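Local coordinates for protein nickel-dependent hydrogenase large subunit (Allochromatium vinosum, PDB 3MYR) that catalyses the oxidation of molecular hydrogen by an electron acceptor at its nickel-iron centre, working as the large subunit of a heterodimer with an iron-sulfur small subunit, at residues Val63-Val67 against Met95-Gln99; Gln99-His104 against Glu484-Gly488; Met249-Asp254 against Lys438-Met444; Tyr257-Thr261 against Arg433-Lys438; Phe281-Gly285 against Ala489-Trp493. All coordinates share one frame; numbering follows the deposited sequence.

Contact 1 (Val63-Val67 against Met95-Gln99); sequences VCTLV and MIGAQ. With NFV (Ni-Fe oxidized active center), chain N.
The flat carboxamide of Gln99 lies against the loop at Val63-Val67 with one face turned to it. Thr65 O sits over that face, almost straight above CD of Gln99 at 3.4 Å, and the methyl CG2 of Thr65 comes from the same side, 3.5 Å from Gln99 OE1. In the amide plane lies Asp103 OD2, a second acceptor for NE2. The first is Val63 O, which Gln99 NE2 reaches at 3.0 Å in a weak, bent bond (127°). The bend at chi2 (60°) folds the amide so that its face meets Thr65 O while NE2 comes within reach of Val63 O. Val63 O also takes a weak bond from Thr65 N, closing an inverse gamma turn centred on Cys64. This turn belongs to the Cys-x-x-Cys motif of [NiFe] hydrogenases, formed with Cys61: Cys64 SG binds the iron at 2.3 Å beside Cys558, and its closeness to the nickel is consistent with the bridging role predicted for it. A leucine in place of Gln99 would probably leave Val63 O and Asp103 without their shared donor. Further along, Leu66, at the N-cap of helix 67-80, turns its branches to helix 86-112. CD1 presses tightly on Met95 CB at 3.4 Å, while CD2 lies between Ile96 CG1 (4.1 Å) and Gln99 CB, an apolar surface that suits a branched aliphatic chain. Thr65 OG1 takes the backbone N of His214 as its partner, and Val67 CG2 lies 3.5 Å from O1, the carbonyl oxygen on the iron.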
# COMPACT_ATOMS: atom_id res chain seq x y z
N VAL B 63 0.25 -1.40 -1.27
CA VAL B 63 0.66 -1.40 0.16
C VAL B 63 -0.63 -1.32 0.97
O VAL B 63 -0.90 -2.21 1.77
CB VAL B 63 1.55 -0.20 0.52
CG1 VAL B 63 1.83 -0.19 2.06
CG2 VAL B 63 2.83 -0.36 -0.21
N CYS B 64 -1.47 -0.29 0.76
CA CYS B 64 -2.80 -0.38 1.32
C CYS B 64 -3.64 -1.18 0.27
O CYS B 64 -4.60 -0.68 -0.30
CB CYS B 64 -3.43 0.99 1.62
SG CYS B 64 -3.40 2.03 0.10
N THR B 65 -3.27 -2.43 0.02
CA THR B 65 -4.10 -3.26 -0.83
C THR B 65 -5.46 -3.40 -0.06
O THR B 65 -5.52 -2.96 1.10
CB THR B 65 -3.45 -4.62 -1.08
OG1 THR B 65 -4.25 -5.29 -2.05
CG2 THR B 65 -3.35 -5.42 0.19
N LEU B 66 -6.51 -3.86 -0.74
CA LEU B 66 -7.86 -3.97 -0.18
C LEU B 66 -8.62 -2.63 -0.08
O LEU B 66 -9.81 -2.56 -0.40
CB LEU B 66 -7.87 -4.81 1.15
CG LEU B 66 -9.15 -4.75 2.02
CD1 LEU B 66 -9.34 -6.01 2.74
CD2 LEU B 66 -9.05 -3.59 3.02
N VAL B 67 -7.98 -1.54 0.37
CA VAL B 67 -8.82 -0.41 0.81
C VAL B 67 -9.53 0.31 -0.34
O VAL B 67 -10.67 0.74 -0.15
CB VAL B 67 -8.04 0.68 1.65
CG1 VAL B 67 -7.33 -0.02 2.85
CG2 VAL B 67 -7.05 1.41 0.73
N MET B 95 -11.39 -8.37 7.14
CA MET B 95 -10.32 -8.15 6.15
C MET B 95 -9.75 -6.75 6.35
O MET B 95 -8.54 -6.55 6.21
CB MET B 95 -10.91 -8.29 4.74
CG MET B 95 -11.30 -9.74 4.41
SD MET B 95 -12.01 -9.92 2.73
CE MET B 95 -12.98 -8.44 2.44
N ILE B 96 -10.60 -5.76 6.66
CA ILE B 96 -10.09 -4.42 6.92
C ILE B 96 -9.18 -4.41 8.14
O ILE B 96 -8.07 -3.91 8.09
CB ILE B 96 -11.23 -3.36 7.10
CG1 ILE B 96 -11.98 -3.19 5.80
CG2 ILE B 96 -10.70 -1.96 7.71
CD1 ILE B 96 -13.39 -2.52 6.02
N GLY B 97 -9.63 -5.02 9.23
CA GLY B 97 -8.79 -5.10 10.47
C GLY B 97 -7.46 -5.82 10.13
O GLY B 97 -6.39 -5.34 10.51
N ALA B 98 -7.52 -6.92 9.40
CA ALA B 98 -6.27 -7.67 9.04
C ALA B 98 -5.36 -6.75 8.25
O ALA B 98 -4.11 -6.83 8.39
CB ALA B 98 -6.55 -8.93 8.20
N GLN B 99 -5.94 -5.90 7.39
CA GLN B 99 -5.08 -5.02 6.56
C GLN B 99 -4.38 -3.93 7.43
O GLN B 99 -3.20 -3.58 7.22
CB GLN B 99 -5.95 -4.33 5.47
CG GLN B 99 -5.19 -3.22 4.71
CD GLN B 99 -3.92 -3.77 3.99
OE1 GLN B 99 -3.91 -4.90 3.56
NE2 GLN B 99 -2.86 -2.94 3.87
FE NFV N . -3.54 4.23 0.79
NI NFV N . -1.13 3.12 -0.64
C1 NFV N . -5.08 4.54 0.66
O1 NFV N . -6.29 4.79 0.63
C2 NFV N . -3.82 3.82 2.64
N2 NFV N . -4.01 3.56 3.77
C3 NFV N . -3.11 6.02 1.17
N3 NFV N . -2.85 7.15 1.37
O4 NFV N . -1.62 3.79 1.05

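Contact 2 (Gln99-His104 against Glu484-Gly488); sequences QYIHDH and EAPRG. With NFV (Ni-Fe oxidized active center), chain N.
Asp103 OD2 is gripped from opposite faces of its carboxylate plane, by Arg487 NH1 and by Gln99 NE2. The arginine bond is 2.9 Å long, nearly straight (164°) and close to the guanidinium plane. Arg487 NH2 takes the other oxygen, Asp103 OD1, on its syn lone pair at 2.9 Å, making an end-on, two-nitrogen salt bridge in which the two planes stand 38° apart. Asp103 can present its carboxylate because CG is anti to the backbone N (chi1 -166°), directed from helix 86-112 to the turn. A second salt bridge, from NH2 to Asp553, fixes the arginine further. Arg487 lies in a type I turn from Ala485 to Gly488, the tight connection between antiparallel strands 476-485 and 488-497, and Pro486 supplies the restricted phi wanted at its second position. The proline is wedged among helix side chains: its CA lies over one face of the Tyr100 ring in a CH-pi contact, 4.1 Å from the centroid, and its carbonyl oxygen meets the edge of His104 at CE1 (3.4 Å). His104 NE2 turns to Glu436 instead. Tyr100 OH donates to Glu484 O at 2.6 Å from above the carbonyl plane, so the tyrosine reaches the strand as well as covering the proline. The turn then delivers its donors to the metal centre: Arg487 N bonds the cyanide nitrogen N2 at 2.8 Å. Arg487 NH1 adds a weak bond to N2 at 3.2 Å. Two donors from one residue, the backbone N set by the turn and NH1 by a second-shell aspartate, hold this cyanide and would probably draw electron density from the iron through it.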
# COMPACT_ATOMS: atom_id res chain seq x y z
N GLN B 99 -5.94 -5.90 7.39
CA GLN B 99 -5.08 -5.02 6.56
C GLN B 99 -4.38 -3.93 7.43
O GLN B 99 -3.20 -3.58 7.22
CB GLN B 99 -5.95 -4.33 5.47
CG GLN B 99 -5.19 -3.22 4.71
CD GLN B 99 -3.92 -3.77 3.99
OE1 GLN B 99 -3.91 -4.90 3.56
NE2 GLN B 99 -2.86 -2.94 3.87
N TYR B 100 -5.14 -3.28 8.33
CA TYR B 100 -4.56 -2.34 9.25
C TYR B 100 -3.37 -2.94 10.00
O TYR B 100 -2.32 -2.29 10.14
CB TYR B 100 -5.57 -1.96 10.36
CG TYR B 100 -6.31 -0.70 10.04
CD1 TYR B 100 -7.38 -0.71 9.12
CD2 TYR B 100 -6.03 0.46 10.73
CE1 TYR B 100 -8.16 0.44 8.89
CE2 TYR B 100 -6.80 1.60 10.50
CZ TYR B 100 -7.88 1.60 9.62
OH TYR B 100 -8.65 2.80 9.46
N ILE B 101 -3.58 -4.11 10.57
CA ILE B 101 -2.56 -4.69 11.47
C ILE B 101 -1.30 -5.02 10.65
O ILE B 101 -0.22 -4.66 11.02
CB ILE B 101 -3.15 -5.88 12.15
CG1 ILE B 101 -4.20 -5.29 13.14
CG2 ILE B 101 -2.09 -6.62 12.99
CD1 ILE B 101 -5.27 -6.33 13.39
N HIS B 102 -1.48 -5.68 9.50
CA HIS B 102 -0.38 -6.01 8.63
C HIS B 102 0.36 -4.73 8.27
O HIS B 102 1.56 -4.65 8.33
CB HIS B 102 -0.93 -6.68 7.34
CG HIS B 102 0.13 -7.06 6.36
ND1 HIS B 102 0.61 -6.18 5.40
CD2 HIS B 102 0.86 -8.20 6.23
CE1 HIS B 102 1.54 -6.80 4.68
NE2 HIS B 102 1.74 -8.01 5.20
N ASP B 103 -0.38 -3.72 7.82
CA ASP B 103 0.18 -2.52 7.22
C ASP B 103 0.90 -1.64 8.32
O ASP B 103 2.02 -1.22 8.13
CB ASP B 103 -1.02 -1.77 6.62
CG ASP B 103 -0.64 -0.68 5.68
OD1 ASP B 103 0.48 -0.08 5.81
OD2 ASP B 103 -1.49 -0.39 4.77
N HIS B 104 0.30 -1.44 9.49
CA HIS B 104 0.93 -0.66 10.56
C HIS B 104 2.20 -1.29 11.08
O HIS B 104 3.15 -0.56 11.37
CB HIS B 104 -0.04 -0.45 11.75
CG HIS B 104 -1.13 0.55 11.46
ND1 HIS B 104 -1.10 1.35 10.33
CD2 HIS B 104 -2.19 0.97 12.20
CE1 HIS B 104 -2.11 2.20 10.38
NE2 HIS B 104 -2.81 1.97 11.48
N GLU B 484 -12.09 4.23 6.31
CA GLU B 484 -10.93 4.74 7.05
C GLU B 484 -9.84 3.76 6.66
O GLU B 484 -9.85 2.62 7.11
CB GLU B 484 -11.18 4.71 8.57
CG GLU B 484 -11.96 5.97 9.15
CD GLU B 484 -11.22 7.35 9.00
OE1 GLU B 484 -9.94 7.43 9.01
OE2 GLU B 484 -11.95 8.37 8.89
N ALA B 485 -8.97 4.17 5.74
CA ALA B 485 -7.86 3.31 5.30
C ALA B 485 -6.74 3.48 6.36
O ALA B 485 -6.80 4.43 7.15
CB ALA B 485 -7.38 3.79 3.92
N PRO B 486 -5.78 2.54 6.46
CA PRO B 486 -4.68 2.79 7.44
C PRO B 486 -4.03 4.19 7.44
O PRO B 486 -3.60 4.64 8.49
CB PRO B 486 -3.61 1.72 7.08
CG PRO B 486 -4.47 0.60 6.51
CD PRO B 486 -5.54 1.30 5.66
N ARG B 487 -3.98 4.87 6.29
CA ARG B 487 -3.43 6.22 6.26
C ARG B 487 -4.46 7.33 6.49
O ARG B 487 -4.07 8.46 6.68
CB ARG B 487 -2.59 6.45 5.01
CG ARG B 487 -1.33 5.59 5.04
CD ARG B 487 -0.73 5.29 3.64
NE ARG B 487 0.35 4.30 3.84
CZ ARG B 487 0.18 2.98 4.02
NH1 ARG B 487 -1.02 2.34 4.00
NH2 ARG B 487 1.19 2.30 4.37
N GLY B 488 -5.75 7.00 6.55
CA GLY B 488 -6.76 7.98 6.94
C GLY B 488 -7.99 7.89 5.99
O GLY B 488 -8.18 6.89 5.26
FE NFV N . -3.54 4.23 0.79
NI NFV N . -1.13 3.12 -0.64
C1 NFV N . -5.08 4.54 0.66
O1 NFV N . -6.29 4.79 0.63
C2 NFV N . -3.82 3.82 2.64
N2 NFV N . -4.01 3.56 3.77
C3 NFV N . -3.11 6.02 1.17
N3 NFV N . -2.85 7.15 1.37
O4 NFV N . -1.62 3.79 1.05

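Contact 3 (Met249-Asp254 against Lys438-Met444); sequences MRTFVD and KILVDAM
The helical segments 249-254 and 438-444 run antiparallel, their axes 9.6 Å apart at closest approach and 157° between directions. Val441 fills the middle of the seam: its CG2 presses on the helix backbone at Arg250 CA (3.5 Å) and touches Met249 CB, a close fit that a compact branched residue allows. Val253 CG1 packs beside it against the Lys438 backbone, and at the other end Met249 SD meets Met444 CE at 4.2 Å. Ile101 of helix 86-112 covers Val253 and Val441 from the inner side. Toward solvent the seam is closed by charge. Lys438, bent at chi2 (52°), carries NZ to Asp254 OD2 across the interface and to Asp442 OD2 one turn on, both at 2.9 Å. Arg250 reaches that same Asp442 oxygen through NE (3.0 Å) and NH1, both bonds weak, and Lys438 NZ lies over one face of the Arg250 guanidinium, toward its rim, the two cations sharing a carboxylate. A methionine in place of Lys438 would probably leave Asp254 without its cross-helix mate and Asp442 leaning on Arg250 and Gln404. An apolar seam edged by this four-residue salt-bridge network pairs helices 236-265 and 426-456 in the large subunit's helical bundle.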
# COMPACT_ATOMS: atom_id res chain seq x y z
N MET B 249 -1.98 -12.47 15.12
CA MET B 249 -2.03 -11.00 15.01
C MET B 249 -2.05 -10.34 16.36
O MET B 249 -1.25 -9.43 16.61
CB MET B 249 -3.24 -10.54 14.20
CG MET B 249 -3.16 -10.92 12.74
SD MET B 249 -4.74 -10.35 12.04
CE MET B 249 -5.08 -11.63 10.84
N ARG B 250 -2.94 -10.82 17.26
CA ARG B 250 -3.06 -10.26 18.59
C ARG B 250 -1.72 -10.35 19.33
O ARG B 250 -1.29 -9.38 19.99
CB ARG B 250 -4.11 -10.99 19.45
CG ARG B 250 -4.43 -10.23 20.75
CD ARG B 250 -5.87 -10.62 21.21
NE ARG B 250 -6.50 -9.66 22.15
CZ ARG B 250 -6.25 -9.62 23.46
NH1 ARG B 250 -6.85 -8.74 24.24
NH2 ARG B 250 -5.38 -10.44 24.02
N THR B 251 -1.10 -11.51 19.30
CA THR B 251 0.11 -11.72 20.06
C THR B 251 1.20 -10.78 19.57
O THR B 251 1.94 -10.22 20.37
CB THR B 251 0.60 -13.18 19.87
OG1 THR B 251 -0.41 -14.01 20.38
CG2 THR B 251 1.88 -13.49 20.74
N PHE B 252 1.34 -10.63 18.25
CA PHE B 252 2.50 -9.82 17.73
C PHE B 252 2.30 -8.35 18.08
O PHE B 252 3.25 -7.66 18.52
CB PHE B 252 2.72 -10.02 16.24
CG PHE B 252 4.06 -9.59 15.75
CD1 PHE B 252 4.28 -8.27 15.28
CD2 PHE B 252 5.14 -10.45 15.79
CE1 PHE B 252 5.60 -7.86 14.86
CE2 PHE B 252 6.43 -10.04 15.36
CZ PHE B 252 6.62 -8.76 14.84
N VAL B 253 1.05 -7.89 18.00
CA VAL B 253 0.76 -6.48 18.37
C VAL B 253 1.00 -6.25 19.86
O VAL B 253 1.72 -5.30 20.24
CB VAL B 253 -0.72 -6.06 17.99
CG1 VAL B 253 -1.11 -4.67 18.54
CG2 VAL B 253 -0.88 -6.10 16.47
N ASP B 254 0.44 -7.10 20.71
CA ASP B 254 0.55 -6.90 22.15
C ASP B 254 2.01 -7.01 22.63
O ASP B 254 2.37 -6.37 23.57
CB ASP B 254 -0.20 -7.97 22.96
CG ASP B 254 -1.68 -7.79 22.95
OD1 ASP B 254 -2.39 -8.79 23.32
OD2 ASP B 254 -2.11 -6.70 22.53
N LYS B 438 -3.80 -1.86 18.46
CA LYS B 438 -4.27 -2.61 19.62
C LYS B 438 -5.81 -2.59 19.66
O LYS B 438 -6.49 -3.61 19.96
CB LYS B 438 -3.68 -2.00 20.91
CG LYS B 438 -4.30 -2.54 22.24
CD LYS B 438 -4.27 -4.12 22.27
CE LYS B 438 -4.61 -4.67 23.70
NZ LYS B 438 -4.71 -6.21 23.59
N ILE B 439 -6.40 -1.46 19.36
CA ILE B 439 -7.87 -1.40 19.43
C ILE B 439 -8.45 -2.34 18.35
O ILE B 439 -9.42 -3.04 18.61
CB ILE B 439 -8.37 0.05 19.21
CG1 ILE B 439 -7.97 0.92 20.44
CG2 ILE B 439 -9.94 0.07 18.93
CD1 ILE B 439 -8.28 2.38 20.25
N LEU B 440 -7.85 -2.37 17.16
CA LEU B 440 -8.42 -3.12 16.04
C LEU B 440 -8.21 -4.61 16.28
O LEU B 440 -9.04 -5.45 15.93
CB LEU B 440 -7.76 -2.75 14.73
CG LEU B 440 -8.42 -1.51 14.18
CD1 LEU B 440 -7.62 -0.98 13.03
CD2 LEU B 440 -9.76 -1.95 13.63
N VAL B 441 -7.04 -4.96 16.77
CA VAL B 441 -6.78 -6.37 16.98
C VAL B 441 -7.71 -6.99 18.04
O VAL B 441 -8.20 -8.06 17.80
CB VAL B 441 -5.27 -6.69 17.25
CG1 VAL B 441 -4.94 -6.61 18.74
CG2 VAL B 441 -4.98 -8.01 16.70
N ASP B 442 -8.06 -6.26 19.10
CA ASP B 442 -9.08 -6.71 20.05
C ASP B 442 -10.45 -6.79 19.41
O ASP B 442 -11.18 -7.64 19.77
CB ASP B 442 -9.19 -5.78 21.29
CG ASP B 442 -7.91 -5.82 22.16
OD1 ASP B 442 -7.78 -5.00 23.11
OD2 ASP B 442 -7.05 -6.72 21.93
N ALA B 443 -10.79 -5.92 18.46
CA ALA B 443 -12.12 -5.98 17.84
C ALA B 443 -12.34 -7.22 16.92
O ALA B 443 -13.50 -7.61 16.66
CB ALA B 443 -12.38 -4.71 17.04
N MET B 444 -11.23 -7.75 16.37
CA MET B 444 -11.27 -8.84 15.41
C MET B 444 -12.01 -10.02 15.97
O MET B 444 -12.71 -10.66 15.22
CB MET B 444 -9.87 -9.33 14.99
CG MET B 444 -9.01 -8.27 14.21
SD MET B 444 -9.57 -8.11 12.53
CE MET B 444 -8.88 -9.67 11.84

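Contact 4 (Tyr257-Thr261 against Arg433-Lys438); sequences YVPDT and RALESK
The antiparallel pairing of helices 236-265 and 426-456, part of the large subunit's helical bundle, is closed here mainly by one aromatic ring, that of Tyr257, lying against the small residue Ala434. The local axes come within 9.6 Å at 154°. With CG anti to the backbone N (chi1 176°), Tyr257 sends its ring across to the partner helix, where Ala434 CB sits over one face in a CH-pi contact, 4.1 Å from the centroid. Alanine suits this place because its single methyl lets the ring lie close: CZ of Tyr257 is 3.5 Å from Ala434 CA. Tyr257 also meets the ring of Phe108, on helix 86-112. The hydroxyl oxygen comes against the aliphatic part of Arg433, OH to CG 3.3 Å, while the arginine's charged end turns to the carbonyl of Ser551. Thr261, one turn after Tyr257, touches the Ala434 methyl with CG2, its hydroxyl spent on Tyr257 O. Beside them, Val258 CG2 rests 3.9 Å from Ala434 O, just before Pro259 kinks the helix, having no N-H for the preceding turn. At the ring edge, in its plane, lies Ser437 OG, 3.4 Å from Tyr257 CE2, itself donating to Arg433 O at 2.9 Å.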
# COMPACT_ATOMS: atom_id res chain seq x y z
N TYR B 257 5.09 -5.15 18.73
CA TYR B 257 4.94 -3.82 18.16
C TYR B 257 4.64 -2.74 19.26
O TYR B 257 5.32 -1.74 19.35
CB TYR B 257 3.78 -3.89 17.17
CG TYR B 257 3.37 -2.57 16.51
CD1 TYR B 257 4.28 -1.51 16.37
CD2 TYR B 257 2.08 -2.41 15.98
CE1 TYR B 257 3.89 -0.32 15.75
CE2 TYR B 257 1.69 -1.24 15.33
CZ TYR B 257 2.60 -0.20 15.23
OH TYR B 257 2.20 0.98 14.60
N VAL B 258 3.58 -2.91 20.06
CA VAL B 258 3.25 -1.85 20.97
C VAL B 258 4.37 -1.63 22.03
O VAL B 258 4.69 -0.48 22.32
CB VAL B 258 1.88 -2.10 21.66
CG1 VAL B 258 1.61 -1.05 22.74
CG2 VAL B 258 0.78 -2.17 20.63
N PRO B 259 4.90 -2.70 22.69
CA PRO B 259 5.92 -2.39 23.70
C PRO B 259 7.22 -1.75 23.09
O PRO B 259 7.83 -0.88 23.73
CB PRO B 259 6.24 -3.77 24.33
CG PRO B 259 4.95 -4.58 24.09
CD PRO B 259 4.56 -4.14 22.67
N ASP B 260 7.57 -2.13 21.85
CA ASP B 260 8.76 -1.54 21.17
C ASP B 260 8.49 -0.08 20.89
O ASP B 260 9.34 0.73 21.14
CB ASP B 260 9.04 -2.16 19.80
CG ASP B 260 9.74 -3.53 19.90
OD1 ASP B 260 10.04 -4.01 21.03
OD2 ASP B 260 10.00 -4.12 18.84
N THR B 261 7.29 0.25 20.44
CA THR B 261 6.97 1.67 20.17
C THR B 261 7.12 2.51 21.46
O THR B 261 7.69 3.61 21.44
CB THR B 261 5.51 1.80 19.63
OG1 THR B 261 5.43 1.07 18.39
CG2 THR B 261 5.19 3.21 19.32
N ARG B 433 -0.68 5.37 15.71
CA ARG B 433 -0.67 4.21 14.81
C ARG B 433 -0.60 2.86 15.62
O ARG B 433 -1.33 1.89 15.32
CB ARG B 433 0.47 4.37 13.81
CG ARG B 433 0.58 3.21 12.72
CD ARG B 433 1.67 3.48 11.68
NE ARG B 433 1.18 4.61 10.90
CZ ARG B 433 1.61 5.86 10.99
NH1 ARG B 433 0.96 6.79 10.26
NH2 ARG B 433 2.73 6.17 11.70
N ALA B 434 0.28 2.79 16.59
CA ALA B 434 0.41 1.57 17.39
C ALA B 434 -0.84 1.34 18.26
O ALA B 434 -1.31 0.26 18.33
CB ALA B 434 1.65 1.66 18.30
N LEU B 435 -1.34 2.37 18.94
CA LEU B 435 -2.52 2.26 19.82
C LEU B 435 -3.76 1.81 19.04
O LEU B 435 -4.49 0.99 19.52
CB LEU B 435 -2.87 3.58 20.52
CG LEU B 435 -1.70 4.12 21.41
CD1 LEU B 435 -2.11 5.40 22.15
CD2 LEU B 435 -1.07 2.99 22.34
N GLU B 436 -3.98 2.36 17.85
CA GLU B 436 -5.20 1.98 17.13
C GLU B 436 -5.05 0.56 16.61
O GLU B 436 -6.05 -0.15 16.48
CB GLU B 436 -5.55 2.98 16.00
CG GLU B 436 -4.73 2.72 14.72
CD GLU B 436 -5.21 3.62 13.56
OE1 GLU B 436 -4.66 3.52 12.43
OE2 GLU B 436 -6.13 4.46 13.80
N SER B 437 -3.82 0.11 16.37
CA SER B 437 -3.58 -1.36 16.10
C SER B 437 -4.05 -2.27 17.23
O SER B 437 -4.62 -3.33 16.99
CB SER B 437 -2.12 -1.70 15.86
OG SER B 437 -1.67 -0.92 14.77
N LYS B 438 -3.80 -1.86 18.46
CA LYS B 438 -4.27 -2.61 19.62
C LYS B 438 -5.81 -2.59 19.66
O LYS B 438 -6.49 -3.61 19.96
CB LYS B 438 -3.68 -2.00 20.91
CG LYS B 438 -4.30 -2.54 22.24
CD LYS B 438 -4.27 -4.12 22.27
CE LYS B 438 -4.61 -4.67 23.70
NZ LYS B 438 -4.71 -6.21 23.59

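Contact 5 (Phe281-Gly285 against Ala489-Trp493); sequences FLCYG and ALGHW
Setting CG opposite its own carbonyl carbon (chi1 -56°) brings the Tyr284 ring over Ala489, and Trp493, turned likewise (chi1 -79°), extends its six-membered ring to meet the tyrosine from the opposite direction. Ala489 CB stands over the centre of the Tyr284 face, 3.5 Å from the centroid and 10° off the normal, a close CH-pi contact; a larger side chain would probably push the ring away. The following backbone runs along the ring edge: Leu490 O is 3.3 Å from Tyr284 CD2, and Gly491 N lies in the ring plane. Glycine suits position 491 because a beta carbon there would crowd Tyr284 CE2 and collide with the Trp493 ring. Tyr284 OH meets the indole edge at Trp493 CH2 (3.8 Å), while Trp493 NE1 bonds Leu318 O. The contact joins strand 281-288 of a two-stranded sheet to the central strand 488-497 of a three-stranded antiparallel sheet, with side-chain packing instead of shared backbone bonds. Leu490 points away from this seam and lines the pocket of the nickel-iron centre. A water accepts from Tyr284 OH and donates to Ala489 O, both at 2.8 Å, which implies that one buried molecule satisfies the tyrosine hydroxyl and the carbonyl together.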
# COMPACT_ATOMS: atom_id res chain seq x y z
N PHE B 281 -8.30 17.87 12.02
CA PHE B 281 -8.25 16.43 11.74
C PHE B 281 -9.58 15.99 11.17
O PHE B 281 -10.60 16.46 11.59
CB PHE B 281 -7.93 15.65 13.02
CG PHE B 281 -6.63 16.05 13.58
CD1 PHE B 281 -6.55 17.19 14.39
CD2 PHE B 281 -5.45 15.35 13.24
CE1 PHE B 281 -5.27 17.65 14.90
CE2 PHE B 281 -4.20 15.77 13.73
CZ PHE B 281 -4.11 16.97 14.50
N LEU B 282 -9.56 15.07 10.21
CA LEU B 282 -10.78 14.66 9.58
C LEU B 282 -10.88 13.12 9.55
O LEU B 282 -9.91 12.44 9.14
CB LEU B 282 -10.81 15.27 8.17
CG LEU B 282 -11.84 14.77 7.16
CD1 LEU B 282 -13.21 15.36 7.57
CD2 LEU B 282 -11.45 15.20 5.76
N CYS B 283 -12.08 12.62 9.90
CA CYS B 283 -12.43 11.21 9.78
C CYS B 283 -13.77 11.05 9.08
O CYS B 283 -14.72 11.71 9.45
CB CYS B 283 -12.59 10.55 11.16
SG CYS B 283 -11.07 10.60 12.11
N TYR B 284 -13.85 10.08 8.17
CA TYR B 284 -15.15 9.65 7.68
C TYR B 284 -15.74 8.57 8.57
O TYR B 284 -16.97 8.31 8.48
CB TYR B 284 -15.05 9.16 6.25
CG TYR B 284 -14.46 10.12 5.24
CD1 TYR B 284 -14.54 11.52 5.43
CD2 TYR B 284 -13.92 9.63 4.02
CE1 TYR B 284 -14.03 12.41 4.44
CE2 TYR B 284 -13.38 10.55 3.00
CZ TYR B 284 -13.40 11.92 3.27
OH TYR B 284 -12.87 12.77 2.31
N GLY B 285 -14.90 7.88 9.36
CA GLY B 285 -15.38 6.79 10.20
C GLY B 285 -15.51 5.47 9.42
O GLY B 285 -15.44 5.45 8.17
N ALA B 489 -8.79 8.95 5.96
CA ALA B 489 -10.10 8.96 5.35
C ALA B 489 -9.99 8.86 3.84
O ALA B 489 -9.35 9.71 3.25
CB ALA B 489 -10.80 10.30 5.69
N LEU B 490 -10.75 7.95 3.23
CA LEU B 490 -10.63 7.63 1.82
C LEU B 490 -12.05 7.70 1.32
O LEU B 490 -12.95 7.16 1.98
CB LEU B 490 -10.13 6.16 1.61
CG LEU B 490 -10.33 5.53 0.21
CD1 LEU B 490 -9.46 6.24 -0.82
CD2 LEU B 490 -9.86 4.02 0.20
N GLY B 491 -12.26 8.34 0.17
CA GLY B 491 -13.59 8.36 -0.45
C GLY B 491 -13.44 8.16 -1.96
O GLY B 491 -12.47 8.70 -2.56
N HIS B 492 -14.41 7.45 -2.58
CA HIS B 492 -14.50 7.33 -4.01
C HIS B 492 -15.87 7.90 -4.35
O HIS B 492 -16.87 7.38 -3.85
CB HIS B 492 -14.46 5.88 -4.46
CG HIS B 492 -13.10 5.25 -4.33
ND1 HIS B 492 -12.79 4.06 -4.94
CD2 HIS B 492 -11.97 5.66 -3.71
CE1 HIS B 492 -11.53 3.75 -4.68
NE2 HIS B 492 -11.00 4.73 -3.97
N TRP B 493 -15.91 8.93 -5.19
CA TRP B 493 -17.21 9.46 -5.61
C TRP B 493 -17.48 8.97 -7.03
O TRP B 493 -16.64 9.19 -7.92
CB TRP B 493 -17.16 10.98 -5.59
CG TRP B 493 -17.29 11.57 -4.22
CD1 TRP B 493 -18.41 12.20 -3.72
CD2 TRP B 493 -16.26 11.72 -3.23
NE1 TRP B 493 -18.14 12.69 -2.47
CE2 TRP B 493 -16.84 12.39 -2.13
CE3 TRP B 493 -14.92 11.24 -3.10
CZ2 TRP B 493 -16.13 12.69 -0.96
CZ3 TRP B 493 -14.20 11.55 -1.96
CH2 TRP B 493 -14.80 12.26 -0.89
O HOH W 1 -10.74 11.29 1.35

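How the contacts relate
Contacts 1 and 2, with centres 6 Å apart, share Gln99 and both touch the nickel-iron centre: the cysteine loop and the arginine turn meet directly, Cys64 CB lying 3.6 Å from Arg487 NH1. Contact 5 approaches the same centre through Leu490, whose CD2 is 3.4 Å from Val67 O, and joins contact 2 where Glu484 OE2 probably accepts a bond from Gly285 N at 3.0 Å. Contacts 3 and 4, 9 Å between centres, are successive stretches of one helix pair sharing Lys438. Helix 86-112 connects them to the site: Ile101 packs on contact 3, and His104 NE2 lies 2.6 Å from Glu436 OE1 within 433-438, a probable hydrogen bond.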